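Side-chain contacts in alpha-L-rhamnosidase (Streptomyces avermitilis, PDB 3W5M), which hydrolyses terminal non-reducing alpha-L-rhamnose residues in alpha-L-rhamnosides, releasing L-rhamnose from citrus flavonoids such as naringin and from gum arabic: residues Val702-Ala705 against Leu706-Tyr710; Arg791-Lys794 against Ala795-Ala799; Val405-Ala408 against Asp409-Glu413; Glu330-Asn334 against Gly335-Gly339; Ile537-Ala540 against Asn541-Ser544. All blocks are in the same frame, centred on the assembly; numbering follows the deposited sequence.

Interaction 1: Val702-Ala705 against Leu706-Tyr710; sequences VPWA and LYQAY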
loop_
_atom_site.group_PDB
_atom_site.type_symbol
_atom_site.label_atom_id
_atom_site.label_comp_id
_atom_site.label_asym_id
_atom_site.label_seq_id
_atom_site.Cartn_x
_atom_site.Cartn_y
_atom_site.Cartn_z
ATOM N N VAL A 702 15.909 0.475 6.675
ATOM C CA VAL A 702 15.284 -0.264 5.565
ATOM C C VAL A 702 16.317 -0.601 4.439
ATOM O O VAL A 702 16.347 -1.741 3.954
ATOM C CB VAL A 702 14.004 0.444 5.081
ATOM C CG1 VAL A 702 13.427 -0.311 3.909
ATOM C CG2 VAL A 702 12.932 0.446 6.196
ATOM N N PRO A 703 17.179 0.361 4.038
ATOM C CA PRO A 703 18.264 -0.047 3.136
ATOM C C PRO A 703 19.129 -1.141 3.739
ATOM O O PRO A 703 19.534 -2.087 3.050
ATOM C CB PRO A 703 19.053 1.248 2.926
ATOM C CG PRO A 703 18.035 2.323 3.109
ATOM C CD PRO A 703 17.097 1.827 4.158
ATOM N N TRP A 704 19.418 -1.049 5.045
ATOM C CA TRP A 704 20.238 -2.082 5.651
ATOM C C TRP A 704 19.544 -3.434 5.661
ATOM O O TRP A 704 20.165 -4.462 5.380
ATOM C CB TRP A 704 20.662 -1.696 7.085
ATOM C CG TRP A 704 21.669 -2.649 7.631
ATOM C CD1 TRP A 704 21.485 -3.564 8.629
ATOM C CD2 TRP A 704 23.026 -2.806 7.181
ATOM N NE1 TRP A 704 22.653 -4.275 8.846
ATOM C CE2 TRP A 704 23.613 -3.837 7.974
ATOM C CE3 TRP A 704 23.806 -2.176 6.190
ATOM C CZ2 TRP A 704 24.941 -4.261 7.800
ATOM C CZ3 TRP A 704 25.143 -2.595 6.018
ATOM C CH2 TRP A 704 25.690 -3.628 6.829
ATOM N N ALA A 705 18.254 -3.435 5.982
ATOM C CA ALA A 705 17.493 -4.674 5.945
ATOM C C ALA A 705 17.499 -5.303 4.530
ATOM O O ALA A 705 17.668 -6.514 4.402
ATOM C CB ALA A 705 16.067 -4.442 6.479
ATOM N N LEU A 706 17.363 -4.489 3.483
ATOM C CA LEU A 706 17.411 -5.011 2.094
ATOM C C LEU A 706 18.808 -5.527 1.783
ATOM O O LEU A 706 18.976 -6.567 1.190
ATOM C CB LEU A 706 17.005 -3.966 1.064
ATOM C CG LEU A 706 15.583 -3.378 1.090
ATOM C CD1 LEU A 706 15.353 -2.275 0.064
ATOM C CD2 LEU A 706 14.520 -4.478 0.896
ATOM N N TYR A 707 19.817 -4.824 2.257
ATOM C CA TYR A 707 21.169 -5.306 2.048
ATOM C C TYR A 707 21.429 -6.676 2.715
ATOM O O TYR A 707 21.985 -7.591 2.084
ATOM C CB TYR A 707 22.187 -4.254 2.478
ATOM C CG TYR A 707 23.582 -4.745 2.266
ATOM C CD1 TYR A 707 24.080 -4.897 0.959
ATOM C CD2 TYR A 707 24.403 -5.089 3.337
ATOM C CE1 TYR A 707 25.367 -5.356 0.735
ATOM C CE2 TYR A 707 25.701 -5.542 3.118
ATOM C CZ TYR A 707 26.161 -5.675 1.812
ATOM O OH TYR A 707 27.439 -6.133 1.541
ATOM N N GLN A 708 21.028 -6.828 3.973
ATOM C CA GLN A 708 21.116 -8.108 4.662
ATOM C C GLN A 708 20.376 -9.253 3.935
ATOM O O GLN A 708 20.914 -10.366 3.787
ATOM C CB GLN A 708 20.610 -7.966 6.100
ATOM C CG GLN A 708 21.586 -7.172 6.942
ATOM C CD GLN A 708 22.908 -7.912 7.078
ATOM O OE1 GLN A 708 22.936 -9.074 7.498
ATOM N NE2 GLN A 708 23.996 -7.266 6.685
ATOM N N ALA A 709 19.157 -8.984 3.463
ATOM C CA ALA A 709 18.364 -10.040 2.826
ATOM C C ALA A 709 18.814 -10.365 1.418
ATOM O O ALA A 709 18.791 -11.547 1.006
ATOM C CB ALA A 709 16.871 -9.685 2.825
ATOM N N TYR A 710 19.208 -9.340 0.674
ATOM C CA TYR A 710 19.421 -9.506 -0.774
ATOM C C TYR A 710 20.878 -9.287 -1.182
ATOM O O TYR A 710 21.280 -9.692 -2.270
ATOM C CB TYR A 710 18.482 -8.625 -1.618
ATOM C CG TYR A 710 17.040 -8.882 -1.286
ATOM C CD1 TYR A 710 16.434 -10.093 -1.631
ATOM C CD2 TYR A 710 16.278 -7.921 -0.618
ATOM C CE1 TYR A 710 15.103 -10.342 -1.308
ATOM C CE2 TYR A 710 14.951 -8.162 -0.287
ATOM C CZ TYR A 710 14.360 -9.369 -0.639
ATOM O OH TYR A 710 13.027 -9.610 -0.275
#

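Interaction 2: Arg791-Lys794 against Ala795-Ala799; sequences RIRK and AFQTA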
loop_
_atom_site.group_PDB
_atom_site.type_symbol
_atom_site.label_atom_id
_atom_site.label_comp_id
_atom_site.label_asym_id
_atom_site.label_seq_id
_atom_site.Cartn_x
_atom_site.Cartn_y
_atom_site.Cartn_z
ATOM N N ARG A 791 30.986 8.138 20.124
ATOM C CA ARG A 791 30.671 9.306 20.961
ATOM C C ARG A 791 29.239 9.320 21.477
ATOM O O ARG A 791 29.003 9.680 22.630
ATOM C CB ARG A 791 31.038 10.601 20.269
ATOM C CG ARG A 791 32.537 10.772 20.148
ATOM C CD ARG A 791 32.900 12.134 19.601
ATOM N NE ARG A 791 32.612 12.238 18.179
ATOM C CZ ARG A 791 31.630 12.970 17.662
ATOM N NH1 ARG A 791 30.815 13.663 18.449
ATOM N NH2 ARG A 791 31.458 13.003 16.350
ATOM N N ILE A 792 28.285 8.878 20.652
ATOM C CA ILE A 792 26.909 8.761 21.104
ATOM C C ILE A 792 26.720 7.656 22.117
ATOM O O ILE A 792 25.992 7.840 23.104
ATOM C CB ILE A 792 25.917 8.519 19.951
ATOM C CG1 ILE A 792 26.046 9.621 18.910
ATOM C CG2 ILE A 792 24.484 8.549 20.502
ATOM C CD1 ILE A 792 25.327 9.285 17.604
ATOM N N ARG A 793 27.335 6.497 21.865
ATOM C CA ARG A 793 27.248 5.395 22.810
ATOM C C ARG A 793 27.776 5.827 24.190
ATOM O O ARG A 793 27.211 5.434 25.197
ATOM C CB ARG A 793 27.994 4.153 22.326
ATOM C CG ARG A 793 27.935 2.999 23.309
ATOM C CD ARG A 793 28.252 1.658 22.698
ATOM N NE ARG A 793 29.492 1.668 21.940
ATOM C CZ ARG A 793 29.870 0.691 21.117
ATOM N NH1 ARG A 793 29.090 -0.391 20.936
ATOM N NH2 ARG A 793 31.028 0.800 20.468
ATOM N N LYS A 794 28.849 6.606 24.213
ATOM C CA LYS A 794 29.421 7.041 25.502
ATOM C C LYS A 794 28.479 8.008 26.223
ATOM O O LYS A 794 28.202 7.846 27.410
ATOM C CB LYS A 794 30.789 7.688 25.360
ATOM C CG LYS A 794 31.564 7.560 26.660
ATOM C CD LYS A 794 32.382 8.786 27.021
ATOM C CE LYS A 794 33.067 8.565 28.372
ATOM N NZ LYS A 794 34.016 9.657 28.739
ATOM N N ALA A 795 27.987 8.999 25.485
ATOM C CA ALA A 795 27.002 9.936 26.005
ATOM C C ALA A 795 25.754 9.173 26.444
ATOM O O ALA A 795 25.218 9.430 27.535
ATOM C CB ALA A 795 26.685 11.016 24.976
ATOM N N PHE A 796 25.324 8.190 25.648
ATOM C CA PHE A 796 24.178 7.384 26.024
ATOM C C PHE A 796 24.371 6.632 27.346
ATOM O O PHE A 796 23.464 6.616 28.198
ATOM C CB PHE A 796 23.815 6.375 24.919
ATOM C CG PHE A 796 22.576 5.598 25.204
ATOM C CD1 PHE A 796 22.613 4.489 26.040
ATOM C CD2 PHE A 796 21.346 5.980 24.632
ATOM C CE1 PHE A 796 21.462 3.775 26.323
ATOM C CE2 PHE A 796 20.200 5.267 24.911
ATOM C CZ PHE A 796 20.253 4.167 25.748
ATOM N N GLN A 797 25.525 5.983 27.506
ATOM C CA GLN A 797 25.741 5.115 28.672
ATOM C C GLN A 797 25.807 5.959 29.928
ATOM O O GLN A 797 25.250 5.597 30.961
ATOM C CB GLN A 797 27.025 4.310 28.540
ATOM C CG GLN A 797 26.874 3.083 27.662
ATOM C CD GLN A 797 28.199 2.635 27.083
ATOM O OE1 GLN A 797 29.211 3.323 27.223
ATOM N NE2 GLN A 797 28.199 1.482 26.425
ATOM N N THR A 798 26.459 7.103 29.806
ATOM C CA THR A 798 26.566 8.036 30.923
ATOM C C THR A 798 25.205 8.553 31.394
ATOM O O THR A 798 24.971 8.689 32.605
ATOM C CB THR A 798 27.511 9.197 30.576
ATOM O OG1 THR A 798 28.813 8.656 30.321
ATOM C CG2 THR A 798 27.608 10.199 31.724
ATOM N N ALA A 799 24.305 8.802 30.441
ATOM C CA ALA A 799 23.029 9.440 30.744
ATOM C C ALA A 799 21.995 8.467 31.265
ATOM O O ALA A 799 21.225 8.819 32.160
ATOM C CB ALA A 799 22.498 10.207 29.523
#

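Interaction 3: Val405-Ala408 against Asp409-Glu413; sequences VEYA and DGTSE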
loop_
_atom_site.group_PDB
_atom_site.type_symbol
_atom_site.label_atom_id
_atom_site.label_comp_id
_atom_site.label_asym_id
_atom_site.label_seq_id
_atom_site.Cartn_x
_atom_site.Cartn_y
_atom_site.Cartn_z
ATOM N N VAL A 405 3.195 1.027 -32.929
ATOM C CA VAL A 405 3.097 -0.199 -33.722
ATOM C C VAL A 405 4.230 -0.222 -34.743
ATOM O O VAL A 405 4.376 0.738 -35.512
ATOM C CB VAL A 405 1.771 -0.229 -34.489
ATOM C CG1 VAL A 405 1.571 -1.628 -35.088
ATOM C CG2 VAL A 405 0.613 0.171 -33.565
ATOM N N GLU A 406 5.019 -1.290 -34.737
ATOM C CA GLU A 406 6.116 -1.503 -35.703
ATOM C C GLU A 406 5.648 -2.543 -36.703
ATOM O O GLU A 406 5.029 -3.532 -36.320
ATOM C CB GLU A 406 7.367 -2.059 -35.043
ATOM C CG GLU A 406 7.730 -1.468 -33.688
ATOM C CD GLU A 406 8.662 -0.265 -33.749
ATOM O OE1 GLU A 406 8.615 0.517 -34.735
ATOM O OE2 GLU A 406 9.440 -0.092 -32.775
ATOM N N TYR A 407 6.000 -2.339 -37.960
ATOM C CA TYR A 407 5.602 -3.237 -39.037
ATOM C C TYR A 407 6.828 -3.977 -39.595
ATOM O O TYR A 407 7.962 -3.490 -39.467
ATOM C CB TYR A 407 4.839 -2.435 -40.095
ATOM C CG TYR A 407 3.485 -1.990 -39.598
ATOM C CD1 TYR A 407 2.413 -2.898 -39.539
ATOM C CD2 TYR A 407 3.270 -0.686 -39.156
ATOM C CE1 TYR A 407 1.171 -2.513 -39.068
ATOM C CE2 TYR A 407 2.021 -0.289 -38.683
ATOM C CZ TYR A 407 0.972 -1.223 -38.645
ATOM O OH TYR A 407 -0.278 -0.866 -38.183
ATOM N N ALA A 408 6.599 -5.170 -40.157
ATOM C CA ALA A 408 7.668 -6.027 -40.630
ATOM C C ALA A 408 8.486 -5.365 -41.732
ATOM O O ALA A 408 9.652 -5.670 -41.863
ATOM C CB ALA A 408 7.153 -7.413 -41.081
ATOM N N ASP A 409 7.899 -4.436 -42.483
ATOM C CA ASP A 409 8.664 -3.672 -43.497
ATOM C C ASP A 409 9.551 -2.557 -42.906
ATOM O O ASP A 409 10.157 -1.783 -43.659
ATOM C CB ASP A 409 7.757 -3.100 -44.604
ATOM C CG ASP A 409 6.822 -2.015 -44.104
ATOM O OD1 ASP A 409 6.825 -1.709 -42.888
ATOM O OD2 ASP A 409 6.075 -1.438 -44.923
ATOM N N GLY A 410 9.583 -2.477 -41.575
ATOM C CA GLY A 410 10.386 -1.503 -40.832
ATOM C C GLY A 410 9.706 -0.164 -40.596
ATOM O O GLY A 410 10.317 0.725 -39.989
ATOM N N THR A 411 8.477 0.014 -41.092
ATOM C CA THR A 411 7.712 1.252 -40.845
ATOM C C THR A 411 7.002 1.180 -39.486
ATOM O O THR A 411 6.954 0.117 -38.847
ATOM C CB THR A 411 6.651 1.537 -41.918
ATOM O OG1 THR A 411 5.667 0.477 -41.932
ATOM C CG2 THR A 411 7.291 1.695 -43.305
ATOM N N SER A 412 6.476 2.310 -39.040
ATOM C CA SER A 412 5.738 2.338 -37.775
ATOM C C SER A 412 4.686 3.427 -37.709
ATOM O O SER A 412 4.649 4.356 -38.526
ATOM C CB SER A 412 6.718 2.421 -36.595
ATOM O OG SER A 412 7.414 3.617 -36.653
ATOM N N GLU A 413 3.788 3.297 -36.735
ATOM C CA GLU A 413 2.741 4.271 -36.521
ATOM C C GLU A 413 2.762 4.565 -35.031
ATOM O O GLU A 413 3.003 3.669 -34.220
ATOM C CB GLU A 413 1.367 3.703 -36.915
ATOM C CG GLU A 413 1.221 3.319 -38.388
ATOM C CD GLU A 413 1.327 4.508 -39.346
ATOM O OE1 GLU A 413 1.154 5.672 -38.910
ATOM O OE2 GLU A 413 1.590 4.279 -40.552
#

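Interaction 4: Glu330-Asn334 against Gly335-Gly339; sequences EAHLN and GRRVG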
loop_
_atom_site.group_PDB
_atom_site.type_symbol
_atom_site.label_atom_id
_atom_site.label_comp_id
_atom_site.label_asym_id
_atom_site.label_seq_id
_atom_site.Cartn_x
_atom_site.Cartn_y
_atom_site.Cartn_z
ATOM N N GLU A 330 -7.433 2.611 -16.540
ATOM C CA GLU A 330 -7.473 1.246 -17.053
ATOM C C GLU A 330 -7.715 1.415 -18.533
ATOM O O GLU A 330 -8.665 2.093 -18.906
ATOM C CB GLU A 330 -8.645 0.484 -16.467
ATOM C CG GLU A 330 -8.660 -0.978 -16.856
ATOM C CD GLU A 330 -9.895 -1.666 -16.284
ATOM O OE1 GLU A 330 -10.968 -1.623 -16.927
ATOM O OE2 GLU A 330 -9.781 -2.204 -15.172
ATOM N N ALA A 331 -6.845 0.829 -19.346
ATOM C CA ALA A 331 -6.894 0.999 -20.774
ATOM C C ALA A 331 -7.471 -0.233 -21.424
ATOM O O ALA A 331 -7.321 -1.361 -20.919
ATOM C CB ALA A 331 -5.504 1.262 -21.331
ATOM N N HIS A 332 -8.069 0.007 -22.577
ATOM C CA HIS A 332 -8.726 -0.999 -23.403
ATOM C C HIS A 332 -8.343 -0.755 -24.856
ATOM O O HIS A 332 -8.190 0.399 -25.283
ATOM C CB HIS A 332 -10.247 -0.846 -23.257
ATOM C CG HIS A 332 -10.749 -1.271 -21.912
ATOM N ND1 HIS A 332 -10.585 -0.502 -20.774
ATOM C CD2 HIS A 332 -11.356 -2.414 -21.513
ATOM C CE1 HIS A 332 -11.076 -1.151 -19.735
ATOM N NE2 HIS A 332 -11.545 -2.317 -20.155
ATOM N N LEU A 333 -8.183 -1.837 -25.619
ATOM C CA LEU A 333 -7.825 -1.715 -27.032
ATOM C C LEU A 333 -8.667 -2.765 -27.808
ATOM O O LEU A 333 -8.567 -3.961 -27.526
ATOM C CB LEU A 333 -6.325 -1.949 -27.211
ATOM C CG LEU A 333 -5.765 -1.957 -28.632
ATOM C CD1 LEU A 333 -5.880 -0.583 -29.279
ATOM C CD2 LEU A 333 -4.318 -2.409 -28.634
ATOM N N ASN A 334 -9.492 -2.285 -28.729
ATOM C CA ASN A 334 -10.294 -3.169 -29.628
ATOM C C ASN A 334 -11.083 -4.204 -28.849
ATOM O O ASN A 334 -10.977 -5.409 -29.102
ATOM C CB ASN A 334 -9.380 -3.834 -30.654
ATOM C CG ASN A 334 -8.718 -2.828 -31.571
ATOM O OD1 ASN A 334 -7.544 -2.979 -31.946
ATOM N ND2 ASN A 334 -9.457 -1.791 -31.929
ATOM N N GLY A 335 -11.824 -3.721 -27.854
ATOM C CA GLY A 335 -12.733 -4.545 -27.069
ATOM C C GLY A 335 -12.126 -5.461 -26.020
ATOM O O GLY A 335 -12.815 -6.309 -25.502
ATOM N N ARG A 336 -10.850 -5.274 -25.686
ATOM C CA ARG A 336 -10.134 -6.140 -24.766
ATOM C C ARG A 336 -9.340 -5.255 -23.801
ATOM O O ARG A 336 -8.618 -4.353 -24.231
ATOM C CB ARG A 336 -9.184 -7.056 -25.549
ATOM C CG ARG A 336 -8.282 -7.926 -24.697
ATOM C CD ARG A 336 -7.707 -9.094 -25.499
ATOM N NE ARG A 336 -6.501 -9.646 -24.868
ATOM C CZ ARG A 336 -6.486 -10.667 -24.008
ATOM N NH1 ARG A 336 -7.614 -11.279 -23.656
ATOM N NH2 ARG A 336 -5.337 -11.082 -23.497
ATOM N N ARG A 337 -9.510 -5.495 -22.504
ATOM C CA ARG A 337 -8.746 -4.778 -21.481
ATOM C C ARG A 337 -7.253 -5.010 -21.674
ATOM O O ARG A 337 -6.832 -6.115 -22.000
ATOM C CB ARG A 337 -9.189 -5.322 -20.135
ATOM C CG ARG A 337 -8.979 -4.406 -18.956
ATOM C CD ARG A 337 -7.732 -4.823 -18.253
ATOM N NE ARG A 337 -7.959 -4.949 -16.823
ATOM C CZ ARG A 337 -7.064 -4.595 -15.912
ATOM N NH1 ARG A 337 -5.897 -4.060 -16.289
ATOM N NH2 ARG A 337 -7.344 -4.765 -14.630
ATOM N N VAL A 338 -6.427 -3.975 -21.466
ATOM C CA VAL A 338 -5.000 -4.105 -21.678
ATOM C C VAL A 338 -4.374 -4.444 -20.309
ATOM O O VAL A 338 -4.563 -3.690 -19.320
ATOM C CB VAL A 338 -4.388 -2.785 -22.205
ATOM C CG1 VAL A 338 -2.878 -2.890 -22.295
ATOM C CG2 VAL A 338 -4.985 -2.382 -23.554
ATOM N N GLY A 339 -3.642 -5.553 -20.266
ATOM C CA GLY A 339 -2.931 -5.992 -19.065
ATOM C C GLY A 339 -3.792 -6.502 -17.929
ATOM O O GLY A 339 -4.971 -6.818 -18.104
HETATM O O HOH W 1 -4.758 -0.876 -18.525
#

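Interaction 5: Ile537-Ala540 against Asn541-Ser544; sequences IYTA and NLRS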
loop_
_atom_site.group_PDB
_atom_site.type_symbol
_atom_site.label_atom_id
_atom_site.label_comp_id
_atom_site.label_asym_id
_atom_site.label_seq_id
_atom_site.Cartn_x
_atom_site.Cartn_y
_atom_site.Cartn_z
ATOM N N ILE A 537 -22.035 -5.960 10.935
ATOM C CA ILE A 537 -20.683 -5.418 10.730
ATOM C C ILE A 537 -20.371 -4.207 11.599
ATOM O O ILE A 537 -21.247 -3.381 11.910
ATOM C CB ILE A 537 -20.365 -5.108 9.248
ATOM C CG1 ILE A 537 -21.274 -3.990 8.701
ATOM C CG2 ILE A 537 -20.439 -6.391 8.430
ATOM C CD1 ILE A 537 -20.754 -3.314 7.433
ATOM N N TYR A 538 -19.117 -4.148 12.048
ATOM C CA TYR A 538 -18.622 -3.046 12.836
ATOM C C TYR A 538 -17.708 -2.226 11.947
ATOM O O TYR A 538 -16.744 -2.773 11.401
ATOM C CB TYR A 538 -17.810 -3.581 14.031
ATOM C CG TYR A 538 -17.137 -2.500 14.857
ATOM C CD1 TYR A 538 -17.855 -1.746 15.785
ATOM C CD2 TYR A 538 -15.777 -2.230 14.718
ATOM C CE1 TYR A 538 -17.240 -0.754 16.552
ATOM C CE2 TYR A 538 -15.152 -1.251 15.488
ATOM C CZ TYR A 538 -15.886 -0.515 16.407
ATOM O OH TYR A 538 -15.258 0.453 17.182
ATOM N N THR A 539 -17.995 -0.931 11.823
ATOM C CA THR A 539 -17.241 -0.060 10.908
ATOM C C THR A 539 -16.724 1.209 11.584
ATOM O O THR A 539 -16.068 2.013 10.945
ATOM C CB THR A 539 -18.075 0.376 9.669
ATOM O OG1 THR A 539 -19.298 0.966 10.104
ATOM C CG2 THR A 539 -18.371 -0.783 8.741
ATOM N N ALA A 540 -17.003 1.399 12.875
ATOM C CA ALA A 540 -16.586 2.629 13.560
ATOM C C ALA A 540 -15.071 2.910 13.475
ATOM O O ALA A 540 -14.637 4.076 13.421
ATOM C CB ALA A 540 -17.043 2.608 15.010
ATOM N N ASN A 541 -14.274 1.849 13.435
ATOM C CA ASN A 541 -12.798 1.999 13.393
ATOM C C ASN A 541 -12.284 2.494 12.028
ATOM O O ASN A 541 -11.110 2.864 11.883
ATOM C CB ASN A 541 -12.106 0.695 13.817
ATOM C CG ASN A 541 -12.235 -0.411 12.784
ATOM O OD1 ASN A 541 -13.335 -0.734 12.307
ATOM N ND2 ASN A 541 -11.101 -0.999 12.424
ATOM N N LEU A 542 -13.176 2.478 11.022
ATOM C CA LEU A 542 -12.834 2.971 9.701
ATOM C C LEU A 542 -12.853 4.504 9.646
ATOM O O LEU A 542 -12.336 5.103 8.690
ATOM C CB LEU A 542 -13.759 2.361 8.624
ATOM C CG LEU A 542 -13.910 0.833 8.556
ATOM C CD1 LEU A 542 -14.831 0.505 7.386
ATOM C CD2 LEU A 542 -12.581 0.077 8.408
ATOM N N ARG A 543 -13.434 5.137 10.678
ATOM C CA ARG A 543 -13.515 6.560 10.804
ATOM C C ARG A 543 -14.214 7.154 9.571
ATOM O O ARG A 543 -15.307 6.719 9.226
ATOM C CB ARG A 543 -12.119 7.166 11.104
ATOM C CG ARG A 543 -11.449 6.439 12.271
ATOM C CD ARG A 543 -10.209 7.180 12.784
ATOM N NE ARG A 543 -9.252 7.447 11.722
ATOM C CZ ARG A 543 -7.928 7.514 11.869
ATOM N NH1 ARG A 543 -7.350 7.310 13.065
ATOM N NH2 ARG A 543 -7.174 7.779 10.799
ATOM N N SER A 544 -13.587 8.092 8.876
ATOM C CA SER A 544 -14.252 8.728 7.734
ATOM C C SER A 544 -14.313 7.917 6.436
ATOM O O SER A 544 -15.038 8.303 5.521
ATOM C CB SER A 544 -13.646 10.117 7.473
ATOM O OG SER A 544 -12.474 10.013 6.688
HETATM O O HOH W 2 -14.216 -2.658 10.420
HETATM O O HOH W 3 -16.842 4.515 10.103
#

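Interaction 1: Val702-Ala705 against Leu706-Tyr710
Q708 folds back over the indole of W704, one turn earlier in alpha-helix 698-710 of the (alpha/alpha)6 barrel. Its CB starts beside the W704 carbonyl oxygen, where the main chain closes an i to i+4 bond from Q708 N to W704 O of 2.9 Å. From there the bend at chi2 (-65°) turns the chain across the helix surface. CG sits 4.0 Å from the centroid of the five-membered ring of W704, a CH-pi contact over the ring face, and is displaced toward the NE1 rim at 3.6 Å from that nitrogen. CD passes beyond the NE1 rim, still on the same side of the indole plane. The amide overhangs the rim of the benzo ring, with NE2 3.3 Å from W704 CZ2, and its plane is turned 27° against the indole.

Y707 reaches the same indole face farther along. Its ring lies neither stacked nor edge-on, with the planes at 41°, and CD2 is the carbon that touches. The Y707 hydroxyl continues beyond the contact to a hydrogen bond with E777, on helix 756-777, which also packs against W704. With an alanine at W704, the Q708 methylene and amide would probably lose the flat surface that supports them and be left freer to turn, while Y707 would be missing its aromatic neighbour. On another side of the helix, L706 and P703 meet L665 of helix 658-671. The closest aromatic carbons of the W704-Y707 pair are CZ3 of W704 and CD2 of Y707, 3.7 Å apart.

Interaction 2: Arg791-Lys794 against Ala795-Ala799
R793 and Q797 run side by side on helix 783-800, an alpha-helix of the catalytic (alpha/alpha)6-barrel domain, one turn apart and pointing the same way. The arginine leaves the backbone with CG anti to N (chi1 179°), and this torsion with the extended chi2 lays its CG and CD methylenes alongside the Q797 amide; the bend at chi3 then turns the guanidinium. The glutamine chain stays extended beyond CG, which puts NE2 3.5 Å from R793 CG. The guanidinium and amide planes are nearly parallel, 16° apart, but the two groups do not bond to each other. Each instead finds a backbone carbonyl on the following part of the chain: R793 NH1 that of N822, and Q797 NE2 that of L823.

F796 leads elsewhere. Its CB rests 3.2 Å from I792 O, while the ring swings away to meet T761 and A762 of helix 756-777, the helix that I792 also packs against. On the outer side, the carbonyl of the exposed K794 accepts both donors of T798, one turn on. T798 has OG1 beside its own backbone N (chi1 -62°), a placement that brings the hydroxyl back to the preceding turn. K794 O thus takes two hydrogen bonds from opposite faces of its plane, one from T798 N at 3.1 Å and one from T798 OG1, also at 3.1 Å.

Interaction 3: Val405-Ala408 against Asp409-Glu413
Y407 and T411 meet because chi1 of Y407 (-70°) sets its ring beside the backbone N, with its edge toward the returning chain, while chi1 of T411 (62°) holds OG1 between N and the carbonyl carbon. They flank the end of the beta hairpin of strands 398-407 and 412-416, a type I turn plus G1 bulge. G410 N bonds Y407 O at 2.8 Å, and Y407 N bonds T411 O. G410 takes the positive phi of 87°.

D409 ties up the turn as an Asx turn. Its OD1 receives T411 N from above the carboxylate plane and T411 OG1, at 2.7 Å, on the syn lone pair; OD2 pairs with K314. Both D409 OD1 and T411 OG1 touch Y407 CB, each at 3.5 Å. Farther out, the ring edge passes T411 O and meets E413, and the ring also packs on L311 and V316. An alanine in place of Y407 would probably open a gap between E413 and these residues and leave the E413 CG methylene without its aromatic neighbour. Beyond the non-hydrogen-bonded pair E406-S412, V405 and E413 form a hydrogen-bonded pair, V405 N to E413 O being 2.9 Å. At the ring edge, Y407 CE2 lies 3.7 Å from E413 CG.

Interaction 4: Glu330-Asn334 against Gly335-Gly339
A two-residue beta hairpin with a type I' turn from L333 to R336 joins strands 328-333 and 336-337. N334 and G335 both adopt positive phi, as this turn requires. L333 N bonds R336 O at 2.9 Å, whereas the return bond, R336 N to L333 O, is longer at 3.2 Å and comes from well above the carbonyl plane. Past the turn, V338 N still bonds A331 O at 2.8 Å. A water accepts from A331 N and donates to V338 O, bridging the two arms of the hairpin beyond that bond.

H332 and R337 form the non-hydrogen-bonded pair, and the imidazole meets the arginine stem obliquely, its NE2 3.5 Å from R337 CG. The arginine bends at chi2 and chi3 to cross E330 at about a right angle. Their salt bridge is one of charge alone: E330 OE2 lies over a face of the guanidinium, 3.6 Å from R337 NH2, with no N-H aimed at it. R337 NH2 hydrogen-bonds D341 O, and E330 OE1 pairs with R564. On the side of L333, V338 CG2 reaches L333 CB at 3.9 Å. Strand 328-333 is held on its far side by strand 368-377, leaving 336-337 as the outermost strand of this antiparallel sheet.

Interaction 5: Ile537-Ala540 against Asn541-Ser544
T539 O is gripped twice: by L542 N at 2.9 Å, which approaches from above the carbonyl plane, and by a water at 2.8 Å that also donates to R543 O. With the next bond, R543 N to A540 O at 3.2 Å, this makes a short 3-10 turn just after strand 537-538. The leucine folds back over the start of the turn, its CG beside T539 O and its CD1 4.0 Å from T539 CB.

The N541 side chain reaches Y538 instead. Its chi1 of 71° places the amide between backbone N and carbonyl carbon, bringing OD1 near Y538, 3.7 Å from CE2, with amide and ring planes only 18° apart. A second water donates to N541 OD1, at 2.8 Å, and to Y538 O, tying this amide back to the strand. Its ND2 bonds N912 O and E529 OE1, so both ends of the buried amide are satisfied. The Y538 ring has A540 N over its centre and also meets F906.

R543 then adopts positive phi (57°) and its guanidinium reaches D635, a rhamnose-binding residue, as a salt bridge, with a weaker, long pairing to E636, the probable proton donor. Through R543 the turn reaches residues of the rhamnose site, consistent with a second-shell place beside it.

How the interactions relate
Along the chain the order is interaction 4, 3, 5, 1 and 2. Interactions 4 and 3 are beta hairpins within the N-terminal rhamnosidase domain, about 21 Å apart centre to centre, each at the edge of a different sheet. Interaction 5 belongs to the concanavalin-like domain, its centre about 36 Å from those of interactions 1 and 4. Interactions 1 and 2 lie on separate helices of the catalytic barrel, centres about 27 Å apart, and both pack against helix 756-777. Of these contacts, spread over three domains, only interaction 5 adjoins the catalytic site; the V702 side chain of interaction 1 is about 9 Å from that of D643, while the other three lie away from the rhamnose and calcium sites.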